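Local atomic coordinates of probable sugar ABC transporter, sugar-binding protein (Streptococcus pneumoniae, PDB entry 2W7Y), a protein that binds the blood group A-trisaccharide and probably serves as the extracellular sugar-capturing component of an ABC transporter. Residues Asn92-Gly97 and Gln117-Asp122; Glu133-Leu138 and Pro349-Val354; Tyr140-Lys145 and Ser305-Gly310; Lys227-Glu232 and Asp390-Asp395. All coordinates share one frame; numbering follows the deposited sequence.

Contact 1. Residues Asn92-Gly97 and Gln117-Asp122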
loop_
_atom_site.group_PDB
_atom_site.type_symbol
_atom_site.label_atom_id
_atom_site.label_comp_id
_atom_site.label_asym_id
_atom_site.label_seq_id
_atom_site.Cartn_x
_atom_site.Cartn_y
_atom_site.Cartn_z
ATOM N N ASN A 92 15.746 -5.527 -12.974
ATOM C CA ASN A 92 16.501 -5.880 -14.173
ATOM C C ASN A 92 17.574 -4.844 -14.502
ATOM O O ASN A 92 18.624 -5.186 -15.040
ATOM C CB ASN A 92 15.576 -6.105 -15.375
ATOM C CG ASN A 92 14.724 -7.364 -15.240
ATOM O OD1 ASN A 92 15.061 -8.291 -14.494
ATOM N ND2 ASN A 92 13.611 -7.401 -15.968
ATOM N N LYS A 93 17.314 -3.583 -14.166
ATOM C CA LYS A 93 18.323 -2.538 -14.332
ATOM C C LYS A 93 19.361 -2.530 -13.209
ATOM O O LYS A 93 20.547 -2.339 -13.474
ATOM C CB LYS A 93 17.679 -1.160 -14.523
ATOM C CG LYS A 93 16.850 -1.062 -15.798
ATOM C CD LYS A 93 16.852 0.330 -16.401
ATOM C CE LYS A 93 16.083 0.338 -17.718
ATOM N NZ LYS A 93 16.256 1.605 -18.499
ATOM N N VAL A 94 18.919 -2.757 -11.969
ATOM C CA VAL A 94 19.821 -2.866 -10.806
ATOM C C VAL A 94 20.890 -3.946 -11.018
ATOM O O VAL A 94 22.071 -3.718 -10.745
ATOM C CB VAL A 94 19.041 -3.088 -9.477
ATOM C CG1 VAL A 94 19.983 -3.407 -8.314
ATOM C CG2 VAL A 94 18.201 -1.866 -9.140
ATOM N N ALA A 95 20.466 -5.114 -11.503
ATOM C CA ALA A 95 21.392 -6.112 -12.037
ATOM C C ALA A 95 22.010 -5.527 -13.302
ATOM O O ALA A 95 21.290 -5.096 -14.199
ATOM C CB ALA A 95 20.668 -7.415 -12.343
ATOM N N SER A 96 23.339 -5.513 -13.361
ATOM C CA SER A 96 24.118 -4.779 -14.384
ATOM C C SER A 96 24.328 -3.294 -14.029
ATOM O O SER A 96 24.736 -2.491 -14.874
ATOM C CB SER A 96 23.587 -4.980 -15.821
ATOM O OG SER A 96 22.450 -4.185 -16.093
ATOM N N GLY A 97 24.050 -2.955 -12.769
ATOM C CA GLY A 97 24.466 -1.687 -12.163
ATOM C C GLY A 97 23.823 -0.415 -12.677
ATOM O O GLY A 97 24.457 0.642 -12.694
ATOM N N GLN A 117 24.503 0.265 -3.918
ATOM C CA GLN A 117 25.309 0.584 -5.093
ATOM C C GLN A 117 25.135 2.046 -5.497
ATOM O O GLN A 117 25.675 2.476 -6.522
ATOM C CB GLN A 117 24.910 -0.315 -6.267
ATOM C CG GLN A 117 25.375 -1.756 -6.171
ATOM C CD GLN A 117 24.849 -2.610 -7.314
ATOM O OE1 GLN A 117 24.208 -3.635 -7.088
ATOM N NE2 GLN A 117 25.113 -2.189 -8.546
ATOM N N LYS A 118 24.404 2.793 -4.660
ATOM C CA LYS A 118 23.903 4.162 -4.935
ATOM C C LYS A 118 23.451 4.434 -6.369
ATOM O O LYS A 118 23.856 5.420 -6.998
ATOM C CB LYS A 118 24.827 5.278 -4.410
ATOM C CG LYS A 118 26.293 4.966 -4.358
ATOM C CD LYS A 118 26.740 4.643 -2.944
ATOM C CE LYS A 118 27.207 5.888 -2.206
ATOM N NZ LYS A 118 28.048 5.530 -1.029
ATOM N N LEU A 119 22.585 3.553 -6.855
ATOM C CA LEU A 119 21.944 3.691 -8.157
ATOM C C LEU A 119 20.811 4.720 -8.099
ATOM O O LEU A 119 20.270 5.119 -9.132
ATOM C CB LEU A 119 21.393 2.328 -8.594
ATOM C CG LEU A 119 22.254 1.278 -9.317
ATOM C CD1 LEU A 119 23.752 1.424 -9.093
ATOM C CD2 LEU A 119 21.791 -0.136 -8.963
ATOM N N VAL A 120 20.480 5.149 -6.879
ATOM C CA VAL A 120 19.320 6.002 -6.602
ATOM C C VAL A 120 19.759 7.345 -6.016
ATOM O O VAL A 120 20.664 7.397 -5.176
ATOM C CB VAL A 120 18.353 5.325 -5.595
ATOM C CG1 VAL A 120 17.009 6.011 -5.601
ATOM C CG2 VAL A 120 18.173 3.850 -5.912
ATOM N N LEU A 121 19.106 8.423 -6.456
ATOM C CA LEU A 121 19.408 9.774 -5.978
ATOM C C LEU A 121 18.770 10.082 -4.619
ATOM O O LEU A 121 17.620 9.720 -4.366
ATOM C CB LEU A 121 18.974 10.819 -7.017
ATOM C CG LEU A 121 19.171 12.304 -6.706
ATOM C CD1 LEU A 121 20.654 12.678 -6.637
ATOM C CD2 LEU A 121 18.462 13.151 -7.740
ATOM N N ASP A 122 19.537 10.740 -3.752
ATOM C CA ASP A 122 19.030 11.273 -2.488
ATOM C C ASP A 122 18.199 12.521 -2.785
ATOM O O ASP A 122 18.703 13.506 -3.337
ATOM C CB ASP A 122 20.193 11.591 -1.535
ATOM C CG ASP A 122 19.738 12.192 -0.195
ATOM O OD1 ASP A 122 18.565 12.047 0.207
ATOM O OD2 ASP A 122 20.585 12.819 0.471
#
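The carbonyl O of Val94 accepts the backbone N-H of Gly97, with Gly97 N and Val94 O 2.9 Å apart, and this bond closes a type II beta turn that faces Gln117 and Leu119. The meeting across the two segments is mainly apolar. Leu119 CD2 lies 3.8 Å from Val94 CG1, while the other branch of the valine, CG2, is 4.0 Å from the same Leu119 CD2, so one leucine methyl rests against the fork of the isopropyl group. The second leucine methyl goes to the backbone: Leu119 CD1 is 3.8 Å from Gly97 O. Gln117 approaches the turn from the same loop. Its CG lies anti to the carbonyl carbon (chi1 -74°) and the chain is extended beyond it, which carries the amide to Gly97, where NE2 of Gln117 is 3.7 Å from CA of Gly97. That is van der Waals packing. Ala114 of helix 112-116 touches both Val94 and Leu119 and backs their junction. Both segments carry the residues that terminate a helix: Gly97 and Lys118, with positive phi of 68° and 37°, are the C-prime residues of two Schellman motifs, which end helices 86-94 and 112-116 beside each other.

Contact 2. Residues Glu133-Leu138 and Pro349-Val354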
loop_
_atom_site.group_PDB
_atom_site.type_symbol
_atom_site.label_atom_id
_atom_site.label_comp_id
_atom_site.label_asym_id
_atom_site.label_seq_id
_atom_site.Cartn_x
_atom_site.Cartn_y
_atom_site.Cartn_z
ATOM N N GLU A 133 8.865 20.199 2.401
ATOM C CA GLU A 133 8.591 19.305 3.531
ATOM C C GLU A 133 7.105 18.949 3.593
ATOM O O GLU A 133 6.743 17.777 3.719
ATOM C CB GLU A 133 9.019 19.946 4.858
ATOM C CG GLU A 133 10.521 19.927 5.137
ATOM C CD GLU A 133 11.287 21.114 4.547
ATOM O OE1 GLU A 133 10.679 21.963 3.853
ATOM O OE2 GLU A 133 12.513 21.200 4.787
ATOM N N LYS A 134 6.261 19.978 3.503
ATOM C CA LYS A 134 4.805 19.831 3.550
ATOM C C LYS A 134 4.240 19.119 2.325
ATOM O O LYS A 134 3.250 18.389 2.425
ATOM C CB LYS A 134 4.135 21.200 3.684
ATOM C CG LYS A 134 3.787 21.590 5.099
ATOM C CD LYS A 134 2.640 22.585 5.089
ATOM C CE LYS A 134 1.647 22.299 6.201
ATOM N NZ LYS A 134 0.303 22.880 5.928
ATOM N N ASN A 135 4.869 19.351 1.174
ATOM C CA ASN A 135 4.433 18.773 -0.093
ATOM C C ASN A 135 4.626 17.260 -0.170
ATOM O O ASN A 135 3.818 16.563 -0.783
ATOM C CB ASN A 135 5.146 19.452 -1.265
ATOM C CG ASN A 135 4.812 20.926 -1.384
ATOM O OD1 ASN A 135 5.313 21.747 -0.620
ATOM N ND2 ASN A 135 3.969 21.269 -2.355
ATOM N N VAL A 136 5.699 16.762 0.443
ATOM C CA VAL A 136 5.986 15.322 0.452
ATOM C C VAL A 136 5.349 14.622 1.658
ATOM O O VAL A 136 5.205 13.394 1.663
ATOM C CB VAL A 136 7.511 15.019 0.375
ATOM C CG1 VAL A 136 8.109 15.615 -0.898
ATOM C CG2 VAL A 136 8.250 15.522 1.619
ATOM N N GLY A 137 4.981 15.417 2.666
ATOM C CA GLY A 137 4.258 14.949 3.845
ATOM C C GLY A 137 4.926 13.828 4.612
ATOM O O GLY A 137 6.062 13.969 5.070
ATOM N N LEU A 138 4.210 12.711 4.736
ATOM C CA LEU A 138 4.663 11.538 5.487
ATOM C C LEU A 138 5.957 10.913 4.941
ATOM O O LEU A 138 6.709 10.297 5.699
ATOM C CB LEU A 138 3.537 10.492 5.567
ATOM C CG LEU A 138 3.688 9.273 6.485
ATOM C CD1 LEU A 138 3.880 9.681 7.944
ATOM C CD2 LEU A 138 2.487 8.354 6.349
ATOM N N PRO A 349 -3.657 12.377 -0.771
ATOM C CA PRO A 349 -2.512 13.163 -1.225
ATOM C C PRO A 349 -1.393 13.218 -0.184
ATOM O O PRO A 349 -1.665 13.211 1.021
ATOM C CB PRO A 349 -3.112 14.557 -1.434
ATOM C CG PRO A 349 -4.278 14.609 -0.521
ATOM C CD PRO A 349 -4.840 13.223 -0.519
ATOM N N SER A 350 -0.148 13.262 -0.651
ATOM C CA SER A 350 1.004 13.405 0.237
ATOM C C SER A 350 1.125 14.843 0.732
ATOM O O SER A 350 1.650 15.096 1.818
ATOM C CB SER A 350 2.298 12.974 -0.463
ATOM O OG SER A 350 2.648 13.858 -1.515
ATOM N N ASN A 351 0.627 15.776 -0.077
ATOM C CA ASN A 351 0.707 17.200 0.220
ATOM C C ASN A 351 -0.254 17.594 1.334
ATOM O O ASN A 351 -1.474 17.524 1.173
ATOM C CB ASN A 351 0.437 18.017 -1.043
ATOM C CG ASN A 351 0.808 19.481 -0.897
ATOM O OD1 ASN A 351 1.013 19.981 0.208
ATOM N ND2 ASN A 351 0.892 20.175 -2.023
ATOM N N GLU A 352 0.318 18.021 2.457
ATOM C CA GLU A 352 -0.450 18.352 3.656
ATOM C C GLU A 352 -1.147 19.710 3.570
ATOM O O GLU A 352 -1.905 20.080 4.471
ATOM C CB GLU A 352 0.442 18.262 4.896
ATOM C CG GLU A 352 0.876 16.829 5.202
ATOM C CD GLU A 352 1.892 16.726 6.324
ATOM O OE1 GLU A 352 2.418 17.767 6.773
ATOM O OE2 GLU A 352 2.163 15.588 6.755
ATOM N N ASN A 353 -0.889 20.440 2.482
ATOM C CA ASN A 353 -1.579 21.696 2.188
ATOM C C ASN A 353 -2.974 21.467 1.611
ATOM O O ASN A 353 -3.795 22.378 1.591
ATOM C CB ASN A 353 -0.762 22.555 1.216
ATOM C CG ASN A 353 0.493 23.133 1.846
ATOM O OD1 ASN A 353 0.460 23.664 2.957
ATOM N ND2 ASN A 353 1.605 23.054 1.123
ATOM N N VAL A 354 -3.228 20.253 1.129
ATOM C CA VAL A 354 -4.537 19.885 0.594
ATOM C C VAL A 354 -5.464 19.508 1.744
ATOM O O VAL A 354 -5.208 18.547 2.472
ATOM C CB VAL A 354 -4.443 18.723 -0.425
ATOM C CG1 VAL A 354 -5.828 18.348 -0.941
ATOM C CG2 VAL A 354 -3.541 19.100 -1.579
HETATM O O HOH W 1 1.397 13.404 4.973
#
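Glu352 N donates to Lys134 O over 3.0 Å, nearly straight at 176°, and this bond lies in the close-packed half of the contact, where the chain 350-352 runs against the end of helix 133-136. Beside it Ser350 OG gives a hydrogen bond of 3.0 Å to Asn135 O, arriving in the carbonyl plane. The same oxygen is also approached from Asn351, whose CA lies 3.3 Å from Asn135 O in a CA-H...O contact. At Gly137, which leaves the helix with positive phi (56°), the absence of a side chain lets the backbone come in: Ser350 O is 3.3 Å from Gly137 CA. The side chains of Asn135 and Asn351 run side by side in the same direction, their amide planes turned 40° against each other, with the two ND2 donors given to outside acceptors, Thr333 O and Asp335 OD1 respectively. Asn351 OD1 meanwhile takes the N-H of Asn353, forming an Asx turn that overlaps the type I beta turn 351-354. The solvent side is made by Lys134, Glu352 and Asn353, whose links are sparser. Lys134 bends at chi3 and crosses Asn353 at about a right angle; Lys134 NZ bonds Asn353 OD1 at 3.1 Å from above the carbonyl plane, off its lone pairs. Near Gly137 and Leu138 the Glu352 carboxylate is tied to the backbone through a water, 2.9 Å from Glu352 OE2 and weakly bonded to Leu138 N.

Contact 3. Residues Tyr140-Lys145 and Ser305-Gly310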
loop_
_atom_site.group_PDB
_atom_site.type_symbol
_atom_site.label_atom_id
_atom_site.label_comp_id
_atom_site.label_asym_id
_atom_site.label_seq_id
_atom_site.Cartn_x
_atom_site.Cartn_y
_atom_site.Cartn_z
ATOM N N TYR A 140 8.611 12.429 4.157
ATOM C CA TYR A 140 9.750 13.158 4.707
ATOM C C TYR A 140 10.402 12.460 5.896
ATOM O O TYR A 140 11.622 12.310 5.930
ATOM C CB TYR A 140 9.359 14.597 5.073
ATOM C CG TYR A 140 10.552 15.497 5.325
ATOM C CD1 TYR A 140 11.249 16.077 4.262
ATOM C CD2 TYR A 140 10.997 15.753 6.620
ATOM C CE1 TYR A 140 12.350 16.894 4.482
ATOM C CE2 TYR A 140 12.098 16.574 6.851
ATOM C CZ TYR A 140 12.766 17.140 5.776
ATOM O OH TYR A 140 13.854 17.952 5.997
ATOM N N LYS A 141 9.594 12.036 6.863
ATOM C CA LYS A 141 10.103 11.346 8.047
ATOM C C LYS A 141 10.251 9.841 7.820
ATOM O O LYS A 141 11.258 9.243 8.210
ATOM C CB LYS A 141 9.205 11.614 9.245
ATOM N N GLN A 142 9.251 9.243 7.175
ATOM C CA GLN A 142 9.150 7.787 7.063
ATOM C C GLN A 142 10.027 7.158 5.972
ATOM O O GLN A 142 10.518 6.041 6.140
ATOM C CB GLN A 142 7.696 7.380 6.868
ATOM C CG GLN A 142 7.317 6.135 7.627
ATOM C CD GLN A 142 6.114 5.450 7.034
ATOM O OE1 GLN A 142 5.127 5.184 7.730
ATOM N NE2 GLN A 142 6.183 5.158 5.737
ATOM N N ASN A 143 10.207 7.864 4.856
ATOM C CA ASN A 143 11.106 7.402 3.797
ATOM C C ASN A 143 12.554 7.861 3.987
ATOM O O ASN A 143 13.374 7.749 3.077
ATOM C CB ASN A 143 10.577 7.798 2.410
ATOM C CG ASN A 143 9.579 6.794 1.857
ATOM O OD1 ASN A 143 9.479 5.662 2.339
ATOM N ND2 ASN A 143 8.841 7.201 0.833
ATOM N N GLN A 144 12.852 8.373 5.178
ATOM C CA GLN A 144 14.204 8.761 5.551
ATOM C C GLN A 144 15.016 7.578 6.062
ATOM O O GLN A 144 14.706 6.994 7.104
ATOM C CB GLN A 144 14.177 9.863 6.605
ATOM C CG GLN A 144 14.628 11.221 6.097
ATOM C CD GLN A 144 14.858 12.203 7.222
ATOM O OE1 GLN A 144 14.516 11.841 8.461
ATOM N NE2 GLN A 144 15.436 13.436 6.787
ATOM N N LYS A 145 16.055 7.237 5.308
ATOM C CA LYS A 145 16.999 6.191 5.675
ATOM C C LYS A 145 18.367 6.806 5.931
ATOM O O LYS A 145 19.092 7.141 4.989
ATOM C CB LYS A 145 17.071 5.125 4.573
ATOM C CG LYS A 145 16.486 3.763 4.958
ATOM C CD LYS A 145 15.043 3.830 5.440
ATOM C CE LYS A 145 14.059 3.760 4.293
ATOM N NZ LYS A 145 12.700 3.389 4.778
ATOM N N SER A 305 -0.630 3.116 8.162
ATOM C CA SER A 305 -0.297 4.449 7.670
ATOM C C SER A 305 1.182 4.545 7.358
ATOM O O SER A 305 2.016 4.755 8.247
ATOM C CB SER A 305 -0.695 5.540 8.665
ATOM O OG SER A 305 -0.614 6.817 8.053
ATOM N N SER A 306 1.498 4.363 6.084
ATOM C CA SER A 306 2.855 4.528 5.609
ATOM C C SER A 306 2.870 5.331 4.320
ATOM O O SER A 306 1.818 5.766 3.834
ATOM C CB SER A 306 3.550 3.177 5.444
ATOM O OG SER A 306 2.873 2.390 4.490
ATOM N N SER A 307 4.069 5.556 3.796
ATOM C CA SER A 307 4.256 6.319 2.576
ATOM C C SER A 307 4.156 5.405 1.369
ATOM O O SER A 307 3.389 5.673 0.441
ATOM C CB SER A 307 5.623 7.005 2.594
ATOM O OG SER A 307 5.799 7.747 3.787
ATOM N N GLY A 308 4.919 4.313 1.411
ATOM C CA GLY A 308 5.162 3.469 0.247
ATOM C C GLY A 308 6.314 4.030 -0.573
ATOM O O GLY A 308 6.769 5.150 -0.335
ATOM N N GLY A 309 6.801 3.244 -1.528
ATOM C CA GLY A 309 7.733 3.750 -2.530
ATOM C C GLY A 309 6.947 4.493 -3.594
ATOM O O GLY A 309 5.777 4.187 -3.849
ATOM N N GLY A 310 7.581 5.480 -4.212
ATOM C CA GLY A 310 6.926 6.253 -5.251
ATOM C C GLY A 310 7.899 6.681 -6.318
ATOM O O GLY A 310 8.576 5.846 -6.918
#
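The end of helix 139-142 packs here against the segment that leads from strand 302-306 toward strand 311-313, and the contact is buried. Gln142 and Asn143, consecutive residues at the helix end, both point toward this segment and divide it between them. Asn143 takes the farther part: its ND2 donates to Gly308 O over 3.1 Å in a bond close to straight (175°). The acceptor lies in the plane of the Asn143 amide, whereas seen from the carbonyl of Gly308 the donor is tilted 24° out of plane. A second, weak bond from the same ND2 goes to Thr151 O, so the straight bond to Gly308 O, helped by the weak one, would steady the amide's rotation. Gln142 lies along the nearer part, its chain extended beyond CG; CD sits 3.7 Å from Ser306 CA, and this places the amide group beside the peptide chain of Ser306. In fold terms residues 307-310 lead from one sheet to another, since strand 302-306 belongs to the five-stranded sheet and strand 311-313 to the four-stranded one, consistent with a crossing between the two lobes of a solute-binding protein. Ser307 fills the angle between the two side chains. Its OG, anti to the carbonyl carbon (chi1 -52°), meets Gln142 at 3.6 Å from CB of that residue, and its CB stands 3.7 Å from Asn143 ND2. Gly308 follows with positive phi, while Ser307 O accepts from His153 ND1. Gly308 itself is about 7 Å from the bound galactose and about as far from the N-acetylgalactosamine.

Contact 4. Residues Lys227-Glu232 and Asp390-Asp395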
loop_
_atom_site.group_PDB
_atom_site.type_symbol
_atom_site.label_atom_id
_atom_site.label_comp_id
_atom_site.label_asym_id
_atom_site.label_seq_id
_atom_site.Cartn_x
_atom_site.Cartn_y
_atom_site.Cartn_z
ATOM N N LYS A 227 12.102 -0.638 13.082
ATOM C CA LYS A 227 13.455 -0.895 12.602
ATOM C C LYS A 227 13.433 -1.978 11.518
ATOM O O LYS A 227 12.413 -2.650 11.345
ATOM C CB LYS A 227 14.345 -1.340 13.772
ATOM C CG LYS A 227 14.402 -0.379 14.962
ATOM C CD LYS A 227 15.206 0.886 14.655
ATOM C CE LYS A 227 15.425 1.727 15.908
ATOM N NZ LYS A 227 14.161 2.336 16.417
ATOM N N PRO A 228 14.548 -2.134 10.766
ATOM C CA PRO A 228 14.725 -3.327 9.935
ATOM C C PRO A 228 14.594 -4.617 10.751
ATOM O O PRO A 228 14.865 -4.625 11.955
ATOM C CB PRO A 228 16.158 -3.179 9.415
ATOM C CG PRO A 228 16.407 -1.722 9.414
ATOM C CD PRO A 228 15.675 -1.192 10.610
ATOM N N LEU A 229 14.178 -5.694 10.090
ATOM C CA LEU A 229 13.932 -6.973 10.754
ATOM C C LEU A 229 15.232 -7.674 11.162
ATOM O O LEU A 229 16.197 -7.723 10.394
ATOM C CB LEU A 229 13.083 -7.877 9.846
ATOM C CG LEU A 229 12.494 -9.187 10.385
ATOM C CD1 LEU A 229 11.592 -8.969 11.606
ATOM C CD2 LEU A 229 11.734 -9.913 9.282
ATOM N N THR A 230 15.242 -8.205 12.383
ATOM C CA THR A 230 16.383 -8.950 12.913
ATOM C C THR A 230 15.971 -10.386 13.260
ATOM O O THR A 230 14.781 -10.680 13.381
ATOM C CB THR A 230 16.987 -8.267 14.167
ATOM O OG1 THR A 230 16.042 -8.309 15.246
ATOM C CG2 THR A 230 17.377 -6.812 13.875
ATOM N N LYS A 231 16.960 -11.267 13.417
ATOM C CA LYS A 231 16.724 -12.680 13.748
ATOM C C LYS A 231 15.960 -12.848 15.061
ATOM O O LYS A 231 15.029 -13.650 15.146
ATOM C CB LYS A 231 18.044 -13.456 13.803
ATOM C CG LYS A 231 18.671 -13.720 12.441
ATOM C CD LYS A 231 20.158 -14.028 12.557
ATOM C CE LYS A 231 20.422 -15.510 12.720
ATOM N NZ LYS A 231 20.319 -16.237 11.425
ATOM N N GLU A 232 16.362 -12.084 16.073
ATOM C CA GLU A 232 15.679 -12.063 17.366
ATOM C C GLU A 232 14.265 -11.487 17.257
ATOM O O GLU A 232 13.369 -11.899 17.993
ATOM C CB GLU A 232 16.503 -11.309 18.422
ATOM C CG GLU A 232 17.310 -10.109 17.905
ATOM C CD GLU A 232 18.684 -10.491 17.355
ATOM O OE1 GLU A 232 19.404 -11.275 18.014
ATOM O OE2 GLU A 232 19.048 -9.996 16.266
ATOM N N ASP A 390 7.769 -1.255 3.602
ATOM C CA ASP A 390 8.500 -0.001 3.811
ATOM C C ASP A 390 9.656 -0.158 4.787
ATOM O O ASP A 390 10.766 0.326 4.542
ATOM C CB ASP A 390 7.553 1.098 4.312
ATOM C CG ASP A 390 6.813 1.803 3.183
ATOM O OD1 ASP A 390 6.048 2.743 3.482
ATOM O OD2 ASP A 390 6.996 1.430 2.004
ATOM N N VAL A 391 9.386 -0.849 5.885
ATOM C CA VAL A 391 10.314 -0.923 7.003
ATOM C C VAL A 391 11.261 -2.136 6.910
ATOM O O VAL A 391 12.422 -2.050 7.315
ATOM C CB VAL A 391 9.547 -0.834 8.369
ATOM C CG1 VAL A 391 8.612 -2.037 8.576
ATOM C CG2 VAL A 391 10.505 -0.663 9.539
ATOM N N TRP A 392 10.775 -3.247 6.353
ATOM C CA TRP A 392 11.586 -4.466 6.260
ATOM C C TRP A 392 12.033 -4.819 4.836
ATOM O O TRP A 392 12.853 -5.721 4.644
ATOM C CB TRP A 392 10.879 -5.662 6.920
ATOM C CG TRP A 392 10.524 -5.475 8.385
ATOM C CD1 TRP A 392 11.047 -4.556 9.256
ATOM C CD2 TRP A 392 9.586 -6.252 9.143
ATOM N NE1 TRP A 392 10.479 -4.700 10.500
ATOM C CE2 TRP A 392 9.583 -5.736 10.459
ATOM C CE3 TRP A 392 8.744 -7.330 8.836
ATOM C CZ2 TRP A 392 8.767 -6.265 11.467
ATOM C CZ3 TRP A 392 7.934 -7.853 9.841
ATOM C CH2 TRP A 392 7.952 -7.315 11.138
ATOM N N GLY A 393 11.499 -4.108 3.846
ATOM C CA GLY A 393 11.916 -4.291 2.457
ATOM C C GLY A 393 11.015 -5.211 1.659
ATOM O O GLY A 393 10.216 -5.954 2.230
ATOM N N GLY A 394 11.171 -5.169 0.337
ATOM C CA GLY A 394 10.331 -5.927 -0.592
ATOM C C GLY A 394 10.468 -7.441 -0.536
ATOM O O GLY A 394 9.497 -8.161 -0.785
ATOM N N ASP A 395 11.670 -7.920 -0.216
ATOM C CA ASP A 395 11.944 -9.356 -0.123
ATOM C C ASP A 395 11.234 -10.019 1.054
ATOM O O ASP A 395 10.724 -11.134 0.925
ATOM C CB ASP A 395 13.452 -9.623 -0.041
ATOM C CG ASP A 395 14.162 -9.411 -1.367
ATOM O OD1 ASP A 395 13.493 -9.378 -2.421
ATOM O OD2 ASP A 395 15.402 -9.284 -1.356
HETATM O O HOH W 2 14.442 -5.983 7.379
#
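CH-pi packing is the main side-chain interaction, and it sets Leu229 over one face of the Trp392 indole. Leu229 CB stands 3.8 Å from the centroid of the five-membered ring and only 10° off its normal. Farther along the same face, Leu229 CD1 is 3.9 Å from Trp392 CZ2, while CD2 of the leucine reaches CE3 of the tryptophan at 4.0 Å. This spread follows from the first torsion of Leu229: CG is anti to the backbone N (chi1 -170°), and its two methyls lie across the benzene half of the indole.

Among the polar contacts, Lys227 O meets the indole at its edge, in plane, 2.9 Å from Trp392 NE1. The bond is weak, with an angle of 122° at the hydrogen, and the stronger partner of that N-H is Leu224 O. A bridging water also joins the backbones, accepting from Leu229 N at 2.7 Å and donating to Trp392 O at 3.2 Å.

In the fold, the loop between helices 219-224 and 237-252 thus meets the break between helices 388-392 and 394-406. Gly393, with positive phi, stands at that break as the N-cap of the second helix. Phe211 and Leu215 from helix 207-215 also touch Trp392.

A close van der Waals contact comes from Val391, whose CG2 lies 3.3 Å from Lys227 O. The carbonyl O of Lys227 thus lies between this methyl and the indole edge, and Val391 O takes a place beside Pro228 CA.

Contact 3 is the middle of the set, its centre about 11 Å from that of the chain, and it touches two others. Toward contact 2, centres about 12 Å apart, Leu138 packs on Ser305 to Ser307 and Glu133 on Tyr140; helices 133-136 and 139-142 follow each other directly in the chain. Toward contact 4, centres about 14 Å apart, Asp390 OD1 lies 2.8 Å from Gly308 N, a probable hydrogen bond. Contact 1 stands apart, its nearest atoms about 7 Å from contact 3. Galactose and N-acetylgalactosamine come nearest contact 3. In contact 2 the side chain of Ser350 is about 10 Å from the bound galactose. In contact 4 the side chain of Val391 is about 13 Å from the bound N-acetylgalactosamine.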